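Local structure of salicylic acid-binding protein 2 (1XKL) at residues A106-S111 with V200-I205. The protein hydrolyses methyl salicylate to salicylic acid and methanol, releasing the active signal for systemic acquired resistance in tobacco. Sequence-based numbering, arbitrary orientation.
Sequences AFMPDS and VKRVYI. With STH (2-amino-4H-1,3-benzoxathiin-4-ol), chain E.
The CA atoms of A106 and Y204 are the nearest pair between the irregular, extended segment 106-111 and segment 200-205, which enters strand 202-207, yet they stay 8.0 Å apart. No main-chain hydrogen bond joins the two, so side chains bridge the gap. Y204 spans it with CG anti to the backbone N (chi1 -161°), and its OH donates a hydrogen bond of 2.7 Å to A106 O. The hydroxyl lies in the carbonyl plane on a lone pair, with a C=O...OH angle of 134°. Q221 NE2 is a second donor to this buried carbonyl.

M108, a selenomethionine, lies between Y204 and R202, touching both. Its chain runs straight toward the strand and bends only at chi3 (63°), bringing SE to the ring edge, 4.0 Å from Y204 CD2. This is an edge-on Met-aromatic contact, with SE nearly in the ring plane. The same SE lies 3.8 Å from both R202 CD and R202 NE, where the two side chains cross at about a right angle. The guanidinium is turned oblique to the selenium, and R202 NH2 bonds to G226 O.

F107 points the other way, its CE1 edge 3.5 Å from O8 of the bound STH, so one short run of chain faces both the ligand pocket and the core of the alpha/beta hydrolase fold. The loop leaves the C-terminal end of strand 98-104, which pairs in parallel with neighbouring strand 202-207; F103 of the former touches M108 and Y204, and helix 215-225 covers them, I225 against M108 and Q218, Q221 and I222 against Y204.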
ATOM      1  N   ALA A 106     -36.521 -13.614   5.028  1.00 13.36           N
ATOM      2  CA  ALA A 106     -35.799 -13.244   6.224  1.00 13.56           C
ATOM      3  C   ALA A 106     -35.733 -14.332   7.284  1.00 14.24           C
ATOM      4  O   ALA A 106     -36.254 -15.446   7.115  1.00 13.94           O
ATOM      5  CB  ALA A 106     -36.452 -12.011   6.832  1.00 13.03           C
ATOM      6  N   PHE A 107     -35.063 -13.988   8.378  1.00 13.78           N
ATOM      7  CA  PHE A 107     -34.965 -14.866   9.528  1.00 16.65           C
ATOM      8  C   PHE A 107     -36.041 -14.303  10.434  1.00 16.69           C
ATOM      9  O   PHE A 107     -35.991 -13.134  10.814  1.00 18.88           O
ATOM     10  CB  PHE A 107     -33.599 -14.750  10.205  1.00 14.44           C
ATOM     11  CG  PHE A 107     -32.496 -15.443   9.465  1.00 16.81           C
ATOM     12  CD1 PHE A 107     -31.366 -14.735   9.062  1.00 16.47           C
ATOM     13  CD2 PHE A 107     -32.579 -16.806   9.178  1.00 16.64           C
ATOM     14  CE1 PHE A 107     -30.333 -15.371   8.386  1.00 15.88           C
ATOM     15  CE2 PHE A 107     -31.549 -17.455   8.501  1.00 15.78           C
ATOM     16  CZ  PHE A 107     -30.420 -16.737   8.102  1.00 18.38           C
HETATM   17  N   MSE A 108     -37.028 -15.126  10.755  1.00 16.95           N
HETATM   18  CA  MSE A 108     -38.130 -14.709  11.607  1.00 17.65           C
HETATM   19  C   MSE A 108     -38.052 -15.452  12.934  1.00 18.74           C
HETATM   20  O   MSE A 108     -38.253 -16.666  12.981  1.00 20.65           O
HETATM   21  CB  MSE A 108     -39.454 -15.016  10.896  1.00 17.70           C
HETATM   22  CG  MSE A 108     -40.689 -14.542  11.627  1.00 20.41           C
HETATM   23 SE   MSE A 108     -42.253 -14.971  10.610  1.00 34.57          SE
HETATM   24  CE  MSE A 108     -42.069 -16.902  10.647  1.00 21.96           C
ATOM     25  N   PRO A 109     -37.768 -14.730  14.028  1.00 20.19           N
ATOM     26  CA  PRO A 109     -37.652 -15.299  15.375  1.00 20.70           C
ATOM     27  C   PRO A 109     -38.999 -15.608  16.010  1.00 20.18           C
ATOM     28  O   PRO A 109     -40.047 -15.377  15.410  1.00 19.71           O
ATOM     29  CB  PRO A 109     -36.938 -14.199  16.173  1.00 21.37           C
ATOM     30  CG  PRO A 109     -36.694 -13.066  15.179  1.00 22.47           C
ATOM     31  CD  PRO A 109     -37.682 -13.264  14.086  1.00 19.37           C
ATOM     32  N   ASP A 110     -38.944 -16.134  17.232  1.00 21.23           N
ATOM     33  CA  ASP A 110     -40.135 -16.420  18.020  1.00 21.06           C
ATOM     34  C   ASP A 110     -39.833 -16.012  19.457  1.00 21.33           C
ATOM     35  O   ASP A 110     -38.776 -15.433  19.731  1.00 18.68           O
ATOM     36  CB  ASP A 110     -40.573 -17.901  17.914  1.00 21.61           C
ATOM     37  CG  ASP A 110     -39.596 -18.895  18.557  1.00 21.07           C
ATOM     38  OD1 ASP A 110     -39.808 -20.105  18.341  1.00 22.18           O
ATOM     39  OD2 ASP A 110     -38.650 -18.512  19.269  1.00 16.99           O
ATOM     40  N   SER A 111     -40.769 -16.279  20.358  1.00 20.74           N
ATOM     41  CA  SER A 111     -40.604 -15.924  21.763  1.00 23.90           C
ATOM     42  C   SER A 111     -40.258 -17.139  22.626  1.00 23.65           C
ATOM     43  O   SER A 111     -39.633 -17.006  23.677  1.00 22.72           O
ATOM     44  CB  SER A 111     -41.887 -15.274  22.290  1.00 23.86           C
ATOM     45  OG  SER A 111     -43.012 -16.099  22.047  1.00 32.94           O
ATOM     46  N   VAL A 200     -47.720  -8.589  17.334  1.00 21.75           N
ATOM     47  CA  VAL A 200     -47.676  -7.962  16.011  1.00 20.37           C
ATOM     48  C   VAL A 200     -47.921  -8.967  14.879  1.00 19.56           C
ATOM     49  O   VAL A 200     -47.341 -10.048  14.874  1.00 17.72           O
ATOM     50  CB  VAL A 200     -46.305  -7.275  15.772  1.00 21.30           C
ATOM     51  CG1 VAL A 200     -46.296  -6.589  14.412  1.00 18.47           C
ATOM     52  CG2 VAL A 200     -46.028  -6.264  16.872  1.00 19.46           C
ATOM     53  N   LYS A 201     -48.776  -8.610  13.920  1.00 18.83           N
ATOM     54  CA  LYS A 201     -49.059  -9.512  12.804  1.00 19.37           C
ATOM     55  C   LYS A 201     -47.823  -9.699  11.940  1.00 18.50           C
ATOM     56  O   LYS A 201     -47.124  -8.734  11.618  1.00 17.57           O
ATOM     57  CB  LYS A 201     -50.210  -8.980  11.944  1.00 20.06           C
ATOM     58  CG  LYS A 201     -51.492  -8.770  12.722  1.00 25.68           C
ATOM     59  CD  LYS A 201     -52.700  -8.799  11.822  1.00 27.33           C
ATOM     60  CE  LYS A 201     -53.944  -8.418  12.598  1.00 32.04           C
ATOM     61  NZ  LYS A 201     -54.087  -9.233  13.836  1.00 33.98           N
ATOM     62  N   ARG A 202     -47.565 -10.949  11.568  1.00 16.94           N
ATOM     63  CA  ARG A 202     -46.412 -11.296  10.752  1.00 16.87           C
ATOM     64  C   ARG A 202     -46.798 -11.832   9.381  1.00 17.47           C
ATOM     65  O   ARG A 202     -47.637 -12.729   9.263  1.00 15.49           O
ATOM     66  CB  ARG A 202     -45.559 -12.364  11.443  1.00 16.78           C
ATOM     67  CG  ARG A 202     -45.128 -12.045  12.866  1.00 21.01           C
ATOM     68  CD  ARG A 202     -44.034 -13.010  13.341  1.00 22.02           C
ATOM     69  NE  ARG A 202     -44.500 -14.377  13.601  1.00 21.98           N
ATOM     70  CZ  ARG A 202     -44.969 -14.802  14.773  1.00 23.15           C
ATOM     71  NH1 ARG A 202     -45.046 -13.976  15.804  1.00 24.12           N
ATOM     72  NH2 ARG A 202     -45.342 -16.063  14.918  1.00 22.44           N
ATOM     73  N   VAL A 203     -46.153 -11.294   8.353  1.00 14.59           N
ATOM     74  CA  VAL A 203     -46.380 -11.717   6.984  1.00 15.10           C
ATOM     75  C   VAL A 203     -45.042 -12.187   6.430  1.00 16.28           C
ATOM     76  O   VAL A 203     -44.037 -11.473   6.525  1.00 16.66           O
ATOM     77  CB  VAL A 203     -46.916 -10.536   6.120  1.00 13.93           C
ATOM     78  CG1 VAL A 203     -47.171 -10.994   4.698  1.00 15.97           C
ATOM     79  CG2 VAL A 203     -48.192  -9.985   6.735  1.00 13.27           C
ATOM     80  N   TYR A 204     -45.007 -13.392   5.873  1.00 16.27           N
ATOM     81  CA  TYR A 204     -43.762 -13.892   5.316  1.00 16.25           C
ATOM     82  C   TYR A 204     -43.846 -13.993   3.797  1.00 17.08           C
ATOM     83  O   TYR A 204     -44.740 -14.655   3.258  1.00 16.81           O
ATOM     84  CB  TYR A 204     -43.413 -15.264   5.918  1.00 15.96           C
ATOM     85  CG  TYR A 204     -41.954 -15.622   5.754  1.00 15.49           C
ATOM     86  CD1 TYR A 204     -41.433 -15.928   4.500  1.00 17.29           C
ATOM     87  CD2 TYR A 204     -41.081 -15.605   6.844  1.00 16.35           C
ATOM     88  CE1 TYR A 204     -40.082 -16.203   4.333  1.00 18.19           C
ATOM     89  CE2 TYR A 204     -39.720 -15.882   6.689  1.00 14.20           C
ATOM     90  CZ  TYR A 204     -39.229 -16.180   5.436  1.00 15.00           C
ATOM     91  OH  TYR A 204     -37.897 -16.471   5.256  1.00 14.31           O
ATOM     92  N   ILE A 205     -42.936 -13.308   3.108  1.00 15.41           N
ATOM     93  CA  ILE A 205     -42.907 -13.355   1.651  1.00 14.79           C
ATOM     94  C   ILE A 205     -41.790 -14.300   1.266  1.00 15.39           C
ATOM     95  O   ILE A 205     -40.612 -14.039   1.526  1.00 14.17           O
ATOM     96  CB  ILE A 205     -42.655 -11.945   1.004  1.00 13.91           C
ATOM     97  CG1 ILE A 205     -43.745 -10.966   1.429  1.00 15.43           C
ATOM     98  CG2 ILE A 205     -42.663 -12.059  -0.509  1.00 13.32           C
ATOM     99  CD1 ILE A 205     -43.644  -9.582   0.772  1.00 15.02           C
TER
HETATM  100  C8  STH E 297     -28.097 -12.838   6.280  1.00 18.18           C
HETATM  101  O8  STH E 297     -27.908 -12.917   7.624  1.00 19.41           O
HETATM  102  C1  STH E 297     -27.907 -14.019   5.389  1.00 19.22           C
HETATM  103  C2  STH E 297     -28.120 -13.876   3.927  1.00 17.57           C
HETATM  104  C3  STH E 297     -27.937 -15.006   3.079  1.00 18.39           C
HETATM  105  C4  STH E 297     -27.526 -16.262   3.627  1.00 18.29           C
HETATM  106  C5  STH E 297     -27.312 -16.407   5.033  1.00 16.41           C
HETATM  107  C6  STH E 297     -27.486 -15.305   5.896  1.00 14.09           C
HETATM  108  C7  STH E 297     -29.046 -11.640   4.209  1.00 19.09           C
HETATM  109  O2  STH E 297     -28.536 -12.648   3.352  1.00 17.99           O
HETATM  110  N7  STH E 297     -28.828 -10.414   3.596  1.00 18.77           N
HETATM  111  S7  STH E 297     -28.505 -11.613   5.729  1.00 25.17           S